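Local coordinates for uncharacterized protein (Staphylococcus aureus subsp. aureus Mu50, PDB 4QXZ) that is of unknown function but folds into a beta-barrel core, resembling type VI secretion system proteins, with a two-helix pair attached, at residues Val27-Val32 with Ile114-His119; Ile39-Glu44 with Asn66-Thr71; Glu74-Glu79 with Lys103-Phe108; Glu129-Gln134 with Asn150-Ser155. One frame throughout, in Å; residues are numbered along the deposited sequence.

Contact 1: residues Val27-Val32 with Ile114-His119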
# COMPACT_ATOMS: atom_id res chain seq x y z
N VAL A 27 -8.16 3.17 0.05
CA VAL A 27 -9.46 2.50 0.05
C VAL A 27 -10.70 3.40 -0.14
O VAL A 27 -11.80 2.89 -0.32
CB VAL A 27 -9.63 1.63 1.30
CG1 VAL A 27 -8.70 0.43 1.21
CG2 VAL A 27 -9.34 2.44 2.56
N ARG A 28 -10.52 4.72 -0.10
CA ARG A 28 -11.59 5.65 -0.49
C ARG A 28 -11.05 6.91 -1.11
O ARG A 28 -10.00 7.43 -0.72
CB ARG A 28 -12.48 6.03 0.69
CG ARG A 28 -13.20 4.86 1.32
CD ARG A 28 -13.98 5.29 2.53
NE ARG A 28 -15.11 6.14 2.18
CZ ARG A 28 -15.97 6.62 3.07
NH1 ARG A 28 -15.83 6.34 4.36
NH2 ARG A 28 -16.97 7.38 2.66
N PHE A 29 -11.81 7.42 -2.07
CA PHE A 29 -11.39 8.58 -2.81
C PHE A 29 -12.54 9.54 -2.96
O PHE A 29 -13.62 9.12 -3.36
CB PHE A 29 -10.89 8.17 -4.19
CG PHE A 29 -10.46 9.33 -5.03
CD1 PHE A 29 -9.35 10.08 -4.67
CD2 PHE A 29 -11.16 9.68 -6.17
CE1 PHE A 29 -8.95 11.17 -5.43
CE2 PHE A 29 -10.76 10.75 -6.95
CZ PHE A 29 -9.65 11.50 -6.58
N GLN A 30 -12.32 10.80 -2.63
CA GLN A 30 -13.36 11.81 -2.77
C GLN A 30 -12.79 13.11 -3.32
O GLN A 30 -11.61 13.42 -3.10
CB GLN A 30 -13.99 12.11 -1.42
CG GLN A 30 -14.51 10.91 -0.65
CD GLN A 30 -14.99 11.28 0.74
OE1 GLN A 30 -14.44 12.18 1.37
NE2 GLN A 30 -16.04 10.59 1.22
N ILE A 31 -13.65 13.87 -4.00
CA ILE A 31 -13.31 15.21 -4.48
C ILE A 31 -14.33 16.18 -3.93
O ILE A 31 -15.56 15.90 -3.95
CB ILE A 31 -13.31 15.31 -6.01
CG1 ILE A 31 -12.39 14.22 -6.60
CG2 ILE A 31 -12.87 16.70 -6.48
CD1 ILE A 31 -11.95 14.47 -8.03
N VAL A 32 -13.83 17.27 -3.39
CA VAL A 32 -14.63 18.26 -2.72
C VAL A 32 -14.58 19.58 -3.43
O VAL A 32 -13.53 20.05 -3.77
CB VAL A 32 -14.12 18.46 -1.31
CG1 VAL A 32 -15.11 19.24 -0.49
CG2 VAL A 32 -13.90 17.14 -0.67
N ILE A 114 -5.94 6.33 -13.20
CA ILE A 114 -5.58 7.73 -13.10
C ILE A 114 -4.51 7.92 -12.06
O ILE A 114 -4.68 7.51 -10.91
CB ILE A 114 -6.79 8.60 -12.70
CG1 ILE A 114 -8.00 8.26 -13.56
CG2 ILE A 114 -6.44 10.07 -12.85
CD1 ILE A 114 -9.28 8.83 -13.02
N VAL A 115 -3.42 8.57 -12.47
CA VAL A 115 -2.34 8.98 -11.59
C VAL A 115 -2.51 10.47 -11.26
O VAL A 115 -2.72 11.28 -12.17
CB VAL A 115 -0.98 8.74 -12.28
CG1 VAL A 115 0.18 9.33 -11.47
CG2 VAL A 115 -0.76 7.25 -12.52
N PHE A 116 -2.44 10.83 -9.98
CA PHE A 116 -2.49 12.24 -9.56
C PHE A 116 -1.19 12.66 -8.93
O PHE A 116 -0.58 11.86 -8.24
CB PHE A 116 -3.56 12.48 -8.48
CG PHE A 116 -4.93 12.03 -8.87
CD1 PHE A 116 -5.26 10.69 -8.85
CD2 PHE A 116 -5.89 12.95 -9.23
CE1 PHE A 116 -6.52 10.28 -9.20
CE2 PHE A 116 -7.15 12.55 -9.59
CZ PHE A 116 -7.47 11.21 -9.57
N GLU A 117 -0.81 13.92 -9.13
CA GLU A 117 0.30 14.53 -8.40
C GLU A 117 -0.25 15.24 -7.16
O GLU A 117 -0.99 16.20 -7.28
CB GLU A 117 1.04 15.53 -9.29
CG GLU A 117 2.33 16.07 -8.69
CD GLU A 117 2.83 17.34 -9.39
OE1 GLU A 117 2.98 17.32 -10.64
OE2 GLU A 117 3.08 18.37 -8.69
N CYS A 118 0.15 14.79 -5.97
CA CYS A 118 -0.47 15.23 -4.75
C CYS A 118 0.52 15.91 -3.83
O CYS A 118 1.70 15.55 -3.81
CB CYS A 118 -1.07 14.02 -4.03
SG CYS A 118 -2.37 13.20 -4.98
N HIS A 119 0.04 16.90 -3.09
CA HIS A 119 0.79 17.57 -2.04
C HIS A 119 -0.09 17.59 -0.79
O HIS A 119 -1.21 18.08 -0.82
CB HIS A 119 1.14 19.00 -2.47
CG HIS A 119 1.65 19.10 -3.88
ND1 HIS A 119 2.80 18.45 -4.30
CD2 HIS A 119 1.17 19.74 -4.97
CE1 HIS A 119 3.00 18.70 -5.58
NE2 HIS A 119 2.03 19.48 -6.01
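Phe29 and Phe116 reach toward each other from opposite walls of the protein and meet in its interior, CZ of Phe29 lying 3.7 Å from CZ of Phe116. The aromatic contact is small and concentrated at these far ends. Beyond the CZ pair, the closest approach is that of Phe29 CZ to Phe116 CE2, at 4.1 Å. The ring centroids of Phe29 and Phe116 are 5.3 Å apart and the planes are inclined at 43°, an oblique pairing. The two rings reach the middle with different first torsions: Phe29 holds CG opposite its backbone N (chi1 179°), whereas Phe116 tucks CG beside its N (chi1 -55°).

The backbones stay well apart, with Phe29 CA 11.8 Å from Phe116 CA, so the residues face each other across an interior and do not belong to adjacent, hydrogen-bonded strands. Each strand makes its ladder with other neighbours: Phe29 pairs through its backbone with Tyr41, Val27 and Arg28 both face Val87 in a classic beta bulge, and strand 111-121 pairs with strands 57-65 and 96-107.

Apolar packing completes the surroundings. Phe29 also rests on Leu60 and Ile84, and Phe116 on Ile62, which places both rings in a hydrophobic cluster. Large side chains meeting across the inside of a curled antiparallel sheet are what fills the core of a beta-barrel, here between strands 23-32 and 111-121.

Contact 2: residues Ile39-Glu44 with Asn66-Thr71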
# COMPACT_ATOMS: atom_id res chain seq x y z
N ILE A 39 -17.97 14.54 -4.09
CA ILE A 39 -18.21 13.42 -4.99
C ILE A 39 -17.23 12.29 -4.62
O ILE A 39 -16.01 12.49 -4.63
CB ILE A 39 -18.08 13.81 -6.47
CG1 ILE A 39 -19.10 14.88 -6.84
CG2 ILE A 39 -18.31 12.61 -7.37
CD1 ILE A 39 -18.92 15.42 -8.25
N GLU A 40 -17.79 11.13 -4.27
CA GLU A 40 -16.99 9.95 -3.96
C GLU A 40 -16.97 9.00 -5.15
O GLU A 40 -18.01 8.69 -5.72
CB GLU A 40 -17.54 9.20 -2.72
CG GLU A 40 -16.78 7.90 -2.44
CD GLU A 40 -16.72 7.48 -0.98
OE1 GLU A 40 -17.23 8.19 -0.10
OE2 GLU A 40 -16.14 6.41 -0.72
N TYR A 41 -15.79 8.51 -5.50
CA TYR A 41 -15.69 7.53 -6.58
C TYR A 41 -15.33 6.17 -6.01
O TYR A 41 -14.42 6.04 -5.20
CB TYR A 41 -14.65 7.98 -7.61
CG TYR A 41 -14.99 9.31 -8.23
CD1 TYR A 41 -14.61 10.49 -7.62
CD2 TYR A 41 -15.71 9.39 -9.41
CE1 TYR A 41 -14.92 11.72 -8.17
CE2 TYR A 41 -16.02 10.62 -9.97
CZ TYR A 41 -15.63 11.78 -9.34
OH TYR A 41 -15.94 12.99 -9.89
N GLU A 42 -16.07 5.15 -6.43
CA GLU A 42 -15.85 3.79 -5.98
C GLU A 42 -14.57 3.20 -6.61
O GLU A 42 -14.43 3.11 -7.84
CB GLU A 42 -17.09 2.93 -6.31
CG GLU A 42 -16.97 1.43 -6.03
CD GLU A 42 -16.93 1.07 -4.54
OE1 GLU A 42 -17.00 1.99 -3.69
OE2 GLU A 42 -16.81 -0.14 -4.23
N LEU A 43 -13.65 2.77 -5.74
CA LEU A 43 -12.34 2.31 -6.13
C LEU A 43 -12.36 0.84 -6.52
O LEU A 43 -12.89 -0.00 -5.78
CB LEU A 43 -11.34 2.54 -4.99
CG LEU A 43 -11.03 4.01 -4.62
CD1 LEU A 43 -9.91 4.09 -3.61
CD2 LEU A 43 -10.64 4.83 -5.83
N GLU A 44 -11.81 0.55 -7.70
CA GLU A 44 -11.42 -0.81 -8.06
C GLU A 44 -10.10 -1.16 -7.38
O GLU A 44 -9.90 -2.29 -6.89
CB GLU A 44 -11.27 -0.94 -9.57
CG GLU A 44 -12.59 -0.95 -10.31
CD GLU A 44 -13.35 -2.25 -10.14
OE1 GLU A 44 -12.72 -3.34 -10.21
OE2 GLU A 44 -14.59 -2.18 -9.94
N ASN A 66 -14.96 3.73 -16.22
CA ASN A 66 -14.83 4.56 -17.43
C ASN A 66 -15.83 5.66 -17.47
O ASN A 66 -15.66 6.63 -18.15
CB ASN A 66 -15.17 3.77 -18.67
CG ASN A 66 -14.79 4.46 -19.92
OD1 ASN A 66 -13.84 5.19 -19.95
ND2 ASN A 66 -15.51 4.20 -20.97
N GLU A 67 -16.93 5.42 -16.80
CA GLU A 67 -18.02 6.37 -16.71
C GLU A 67 -17.54 7.81 -16.53
O GLU A 67 -18.12 8.74 -17.07
CB GLU A 67 -18.93 5.95 -15.56
CG GLU A 67 -20.16 6.82 -15.35
CD GLU A 67 -21.22 6.13 -14.52
OE1 GLU A 67 -21.85 6.82 -13.69
OE2 GLU A 67 -21.42 4.90 -14.71
N HIS A 68 -16.44 7.98 -15.79
CA HIS A 68 -15.95 9.29 -15.38
C HIS A 68 -14.76 9.77 -16.25
O HIS A 68 -13.99 10.66 -15.87
CB HIS A 68 -15.59 9.24 -13.87
CG HIS A 68 -16.61 8.53 -13.03
ND1 HIS A 68 -16.46 7.21 -12.64
CD2 HIS A 68 -17.79 8.93 -12.51
CE1 HIS A 68 -17.49 6.84 -11.90
NE2 HIS A 68 -18.32 7.87 -11.81
N TYR A 69 -14.62 9.19 -17.44
CA TYR A 69 -13.51 9.53 -18.29
C TYR A 69 -13.51 11.01 -18.70
O TYR A 69 -12.45 11.62 -18.74
CB TYR A 69 -13.49 8.65 -19.54
CG TYR A 69 -12.37 9.03 -20.46
CD1 TYR A 69 -11.08 8.58 -20.22
CD2 TYR A 69 -12.58 9.89 -21.53
CE1 TYR A 69 -10.03 8.94 -21.05
CE2 TYR A 69 -11.53 10.27 -22.37
CZ TYR A 69 -10.26 9.78 -22.12
OH TYR A 69 -9.19 10.14 -22.92
N GLU A 70 -14.67 11.59 -18.97
CA GLU A 70 -14.71 12.99 -19.46
C GLU A 70 -14.36 13.97 -18.36
O GLU A 70 -13.58 14.91 -18.57
CB GLU A 70 -16.08 13.38 -20.05
CG GLU A 70 -16.78 12.32 -20.89
CD GLU A 70 -15.92 11.78 -22.02
OE1 GLU A 70 -15.20 12.59 -22.65
OE2 GLU A 70 -15.99 10.55 -22.28
N THR A 71 -14.94 13.77 -17.18
CA THR A 71 -14.67 14.64 -16.04
C THR A 71 -13.14 14.74 -15.87
O THR A 71 -12.58 15.84 -15.89
CB THR A 71 -15.38 14.14 -14.74
OG1 THR A 71 -16.79 14.14 -14.93
CG2 THR A 71 -15.09 15.05 -13.56
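Tyr41 drives one edge of its ring into a face of the His68 imidazole, a T-shaped pair with the planes at 89° and the Tyr41 and His68 ring centroids 4.9 Å apart. The edge that does the touching is the CD2-CE2 side of the tyrosine. Its CE2 comes 3.5 Å from His68 CD2, while its CD2 stands over the middle of the imidazole. The opposite face of that imidazole carries CB of Glu67, also over the ring centre, so the histidine ring is sandwiched between the tyrosine edge and its own chain neighbour.

Both aromatic groups set CG beside the backbone N (chi1 -59° for Tyr41), and the two side chains run past each other in opposite senses. The imidazole has a further hold through a weak hydrogen bond between His68 ND1 and the carbonyl of Ser65. Farther along the tyrosine, OH approaches the methyl of Thr71, with Tyr41 OH 4.3 Å from Thr71 CG2, a looser touch at the margin. On the barrel side the tyrosine packs on Phe29 and Ile31.

His68 occupies the N-cap position of helix 69-77, and the tyrosine of strand 38-41 packs against it there and, in another edge-to-face pair, against Phe72 farther on. This is aromatic packing of a helix against the sheet of a beta-barrel.

Contact 3: residues Glu74-Glu79 with Lys103-Phe108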
# COMPACT_ATOMS: atom_id res chain seq x y z
N GLU A 74 -11.15 16.38 -18.71
CA GLU A 74 -11.25 17.84 -18.60
C GLU A 74 -10.43 18.41 -17.43
O GLU A 74 -9.94 19.53 -17.54
CB GLU A 74 -12.71 18.31 -18.47
CG GLU A 74 -12.83 19.83 -18.46
CD GLU A 74 -14.27 20.34 -18.39
OE1 GLU A 74 -15.13 19.62 -17.83
OE2 GLU A 74 -14.52 21.46 -18.88
N TYR A 75 -10.29 17.67 -16.33
CA TYR A 75 -9.42 18.11 -15.22
C TYR A 75 -7.97 18.16 -15.65
O TYR A 75 -7.23 19.08 -15.29
CB TYR A 75 -9.54 17.18 -13.99
CG TYR A 75 -10.84 17.28 -13.21
CD1 TYR A 75 -11.54 18.49 -13.15
CD2 TYR A 75 -11.35 16.19 -12.53
CE1 TYR A 75 -12.71 18.60 -12.44
CE2 TYR A 75 -12.52 16.30 -11.80
CZ TYR A 75 -13.19 17.52 -11.77
OH TYR A 75 -14.37 17.67 -11.08
N GLN A 76 -7.56 17.17 -16.43
CA GLN A 76 -6.19 17.11 -16.92
C GLN A 76 -5.92 18.25 -17.91
O GLN A 76 -4.89 18.92 -17.83
CB GLN A 76 -5.94 15.77 -17.59
CG GLN A 76 -4.48 15.50 -17.93
CD GLN A 76 -4.29 14.17 -18.64
OE1 GLN A 76 -5.23 13.62 -19.25
NE2 GLN A 76 -3.09 13.64 -18.59
N ASP A 77 -6.87 18.46 -18.83
CA ASP A 77 -6.71 19.48 -19.87
C ASP A 77 -6.63 20.91 -19.33
O ASP A 77 -5.94 21.75 -19.88
CB ASP A 77 -7.84 19.40 -20.92
CG ASP A 77 -7.75 18.16 -21.79
OD1 ASP A 77 -6.67 17.51 -21.82
OD2 ASP A 77 -8.77 17.83 -22.45
N ASN A 78 -7.36 21.19 -18.26
CA ASN A 78 -7.37 22.51 -17.64
C ASN A 78 -6.33 22.66 -16.55
O ASN A 78 -6.21 23.74 -15.96
CB ASN A 78 -8.76 22.78 -17.08
CG ASN A 78 -9.79 22.96 -18.17
OD1 ASN A 78 -9.45 23.28 -19.31
ND2 ASN A 78 -11.08 22.78 -17.83
N GLU A 79 -5.59 21.58 -16.27
CA GLU A 79 -4.70 21.50 -15.09
C GLU A 79 -5.41 21.90 -13.79
O GLU A 79 -4.83 22.55 -12.92
CB GLU A 79 -3.44 22.32 -15.32
CG GLU A 79 -2.73 21.92 -16.61
CD GLU A 79 -1.28 22.36 -16.67
OE1 GLU A 79 -0.61 22.43 -15.62
OE2 GLU A 79 -0.79 22.62 -17.79
N LYS A 103 -2.22 13.79 -13.61
CA LYS A 103 -0.94 13.68 -14.31
C LYS A 103 -1.05 12.80 -15.56
O LYS A 103 -0.46 13.12 -16.58
CB LYS A 103 0.08 13.09 -13.37
CG LYS A 103 1.50 13.16 -13.85
CD LYS A 103 2.39 12.37 -12.90
CE LYS A 103 3.66 13.13 -12.57
NZ LYS A 103 4.52 13.32 -13.77
N SER A 104 -1.77 11.69 -15.46
CA SER A 104 -1.97 10.79 -16.60
C SER A 104 -3.25 9.97 -16.45
O SER A 104 -3.70 9.70 -15.34
CB SER A 104 -0.75 9.87 -16.79
OG SER A 104 -0.68 8.84 -15.83
N ILE A 105 -3.84 9.60 -17.59
CA ILE A 105 -5.05 8.78 -17.63
C ILE A 105 -4.83 7.64 -18.62
O ILE A 105 -4.29 7.84 -19.71
CB ILE A 105 -6.28 9.58 -18.09
CG1 ILE A 105 -6.44 10.85 -17.25
CG2 ILE A 105 -7.55 8.74 -17.99
CD1 ILE A 105 -7.52 11.78 -17.75
N LYS A 106 -5.27 6.45 -18.24
CA LYS A 106 -5.32 5.32 -19.12
C LYS A 106 -6.74 4.78 -19.17
O LYS A 106 -7.26 4.34 -18.15
CB LYS A 106 -4.41 4.24 -18.59
CG LYS A 106 -2.94 4.47 -18.86
CD LYS A 106 -2.25 3.12 -18.93
CE LYS A 106 -0.92 3.20 -19.66
NZ LYS A 106 0.14 3.75 -18.78
N ASN A 107 -7.36 4.79 -20.34
CA ASN A 107 -8.70 4.25 -20.47
C ASN A 107 -8.71 2.80 -20.89
O ASN A 107 -7.98 2.41 -21.76
CB ASN A 107 -9.50 5.05 -21.46
CG ASN A 107 -10.95 4.70 -21.44
OD1 ASN A 107 -11.34 3.75 -20.81
ND2 ASN A 107 -11.75 5.44 -22.17
N PHE A 108 -9.53 1.99 -20.26
CA PHE A 108 -9.59 0.59 -20.57
C PHE A 108 -10.99 0.24 -21.03
O PHE A 108 -11.73 1.11 -21.41
CB PHE A 108 -9.19 -0.20 -19.37
CG PHE A 108 -7.83 0.11 -18.91
CD1 PHE A 108 -6.77 -0.07 -19.73
CD2 PHE A 108 -7.60 0.61 -17.65
CE1 PHE A 108 -5.49 0.21 -19.33
CE2 PHE A 108 -6.33 0.90 -17.24
CZ PHE A 108 -5.27 0.70 -18.08
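Gln76 carries the helix side of this contact, laying its amide along the end of strand 96-107 so that its nitrogen meets backbone and its oxygen meets the side chain of Ile105. The polar part is slight. Gln76 NE2 donates to the carbonyl O of Lys103 over 3.4 Å, and the N-H...O angle of 129° marks this as a weak, bent hydrogen bond. The same nitrogen lies 3.7 Å from CA of Ser104. The glutamine reaches the strand because it is stretched out, with CG opposite the backbone N (chi1 -170°) and the chain extended beyond it.

The carbonyl it meets lies at a backbone irregularity. Lys103 and Ser104 both face Val115 in a classic beta bulge between strands 96-107 and 111-121, and here the last turn of helix 69-77 comes down. Near the protein surface, the helix end lies against the Ile105 side of the strand, the side that also carries the core residues Ile114 and Phe116. The helix stops there in a Schellman motif: Glu79 takes a positive phi, and its N bonds back to Gln76 O at 3.2 Å, so the residue that touches the strand also helps to close the helix.

The van der Waals part rests on Ile105, whose CG1 branch runs past the amide in the opposite direction. Ile105 CD1 is 3.3 Å from Gln76 OE1, and Ile105 CG1 is 3.6 Å from the same oxygen. Val102 touches Gln76 as well, while Ile105 also packs on Tyr69 at the beginning of the helix and on Met112 of the adjoining strand.

Contact 4: residues Glu129-Gln134 with Asn150-Ser155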
# COMPACT_ATOMS: atom_id res chain seq x y z
N GLU A 129 -14.01 28.94 12.66
CA GLU A 129 -14.19 30.39 12.78
C GLU A 129 -14.06 31.08 11.41
O GLU A 129 -14.85 31.95 11.06
CB GLU A 129 -13.16 30.97 13.76
CG GLU A 129 -13.29 30.51 15.22
CD GLU A 129 -12.57 29.19 15.55
OE1 GLU A 129 -12.42 28.30 14.67
OE2 GLU A 129 -12.15 29.03 16.73
N SER A 130 -13.04 30.68 10.66
CA SER A 130 -12.83 31.17 9.31
C SER A 130 -13.94 30.74 8.37
O SER A 130 -14.36 31.52 7.52
CB SER A 130 -11.52 30.62 8.78
OG SER A 130 -10.48 31.11 9.58
N LEU A 131 -14.39 29.50 8.51
CA LEU A 131 -15.49 29.00 7.72
C LEU A 131 -16.77 29.79 7.97
O LEU A 131 -17.48 30.14 7.03
CB LEU A 131 -15.74 27.53 8.04
CG LEU A 131 -17.03 26.95 7.50
CD1 LEU A 131 -17.09 27.00 5.99
CD2 LEU A 131 -17.13 25.52 7.99
N LEU A 132 -17.07 30.06 9.23
CA LEU A 132 -18.21 30.91 9.55
C LEU A 132 -18.04 32.33 9.00
O LEU A 132 -18.98 32.92 8.48
CB LEU A 132 -18.43 30.98 11.07
CG LEU A 132 -19.67 31.77 11.52
CD1 LEU A 132 -20.93 31.24 10.87
CD2 LEU A 132 -19.81 31.80 13.06
N GLU A 133 -16.85 32.88 9.12
CA GLU A 133 -16.59 34.22 8.63
C GLU A 133 -16.83 34.32 7.13
O GLU A 133 -17.45 35.27 6.65
CB GLU A 133 -15.17 34.67 8.96
CG GLU A 133 -14.90 36.11 8.59
CD GLU A 133 -13.45 36.47 8.75
OE1 GLU A 133 -13.11 37.04 9.80
OE2 GLU A 133 -12.66 36.17 7.84
N GLN A 134 -16.36 33.32 6.38
CA GLN A 134 -16.63 33.26 4.95
C GLN A 134 -18.14 33.20 4.61
O GLN A 134 -18.60 33.94 3.75
CB GLN A 134 -15.94 32.05 4.35
CG GLN A 134 -16.09 32.01 2.84
CD GLN A 134 -15.39 30.83 2.25
OE1 GLN A 134 -14.19 30.70 2.36
NE2 GLN A 134 -16.14 29.94 1.64
N ASN A 150 -22.60 22.93 8.55
CA ASN A 150 -22.49 21.56 8.92
C ASN A 150 -21.89 20.67 7.86
O ASN A 150 -21.12 19.81 8.16
CB ASN A 150 -23.83 21.04 9.34
CG ASN A 150 -24.35 21.72 10.57
OD1 ASN A 150 -23.71 22.54 11.16
ND2 ASN A 150 -25.54 21.38 10.94
N ARG A 151 -22.28 20.87 6.61
CA ARG A 151 -21.72 20.14 5.52
C ARG A 151 -20.28 20.46 5.30
O ARG A 151 -19.47 19.60 5.16
CB ARG A 151 -22.52 20.40 4.26
CG ARG A 151 -22.09 19.60 3.07
CD ARG A 151 -22.82 19.94 1.80
NE ARG A 151 -22.57 21.31 1.36
CZ ARG A 151 -23.37 22.36 1.49
NH1 ARG A 151 -24.53 22.31 2.10
NH2 ARG A 151 -22.97 23.52 1.01
N MET A 152 -19.96 21.73 5.32
CA MET A 152 -18.62 22.16 5.17
C MET A 152 -17.77 21.74 6.35
O MET A 152 -16.61 21.51 6.18
CB MET A 152 -18.56 23.63 4.89
CG MET A 152 -19.27 24.00 3.61
SD MET A 152 -19.29 25.69 3.14
CE MET A 152 -20.72 25.60 2.31
N MET A 153 -18.31 21.68 7.56
CA MET A 153 -17.46 21.22 8.63
C MET A 153 -16.97 19.81 8.46
O MET A 153 -15.92 19.49 8.92
CB MET A 153 -18.06 21.43 10.01
CG MET A 153 -17.84 22.83 10.61
SD MET A 153 -16.26 23.48 10.94
CE MET A 153 -15.92 22.60 12.35
N GLN A 154 -17.77 18.92 7.92
CA GLN A 154 -17.27 17.62 7.57
C GLN A 154 -16.34 17.47 6.38
O GLN A 154 -15.34 16.81 6.47
CB GLN A 154 -18.44 16.70 7.40
CG GLN A 154 -19.16 16.40 8.67
CD GLN A 154 -18.24 15.88 9.73
OE1 GLN A 154 -17.50 14.95 9.53
NE2 GLN A 154 -18.30 16.48 10.86
N SER A 155 -16.70 18.06 5.26
CA SER A 155 -15.95 17.97 4.02
C SER A 155 -14.68 18.78 3.96
O SER A 155 -13.78 18.46 3.26
CB SER A 155 -16.82 18.30 2.83
OG SER A 155 -17.32 19.61 2.88
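Leu131 points into the space between the two helices and spreads its methyls over a pair of methionines. CD1 goes to Met152: Leu131 CD1 is 3.8 Å from Met152 SD, and equally close to Met152 CB. CD2 reaches the next residue, with Leu131 CD2 3.7 Å from Met153 SD and 3.8 Å from Met153 CG, and also touches the root of Met152, Leu131 CD2 lying 3.9 Å from Met152 CB. The leucine swings CG opposite its backbone N (chi1 168°), and the fork beyond it straddles the two sulfur-bearing chains, crossing each at a slant.

The methionines come to it in different shapes. Met152 is extended beyond CG, and both its CB and its SD meet the leucine's CD1, whereas Met153 folds back at chi2 and chi3 to bring SD round to CD2. Helices 127-137 and 142-155 form the two-helix pair attached to the barrel, and at Leu131 and Met152 their backbones come within 7.9 Å between CA atoms. Phe149 and Leu135 extend the apolar seam, Phe149 against Leu131 and Leu135 against Met152.

Away from this buried centre the contact thins. Met153, only partly buried, sits at its margin, where it also touches Tyr127 and Ala128. On the helix 142-155 flank turned to the barrel the partners become polar: Arg151 NH2 bonds to the carbonyl of His35, and the carbonyl of Ser155 accepts from Arg85 NH2.

How the contacts relate
From the N terminus, strand 23-32 opens the widest loop, which contact 1 closes at strand 111-121 through the barrel interior. Two smaller closures fall within it, one after the other: contact 2 joins strand 38-41 to the start of helix 69-77, and contact 3 joins the end of that helix to strand 96-107. The helix is thus held to the sheet near both ends. Contact 4 opens only after contact 1 has closed and pairs helices 127-137 and 142-155; none of the loops cross. Its centre lies about 30 Å from that of contact 3, beyond the chain's centre, yet Val32 of contact 1 touches Ser155, joining barrel and helix pair.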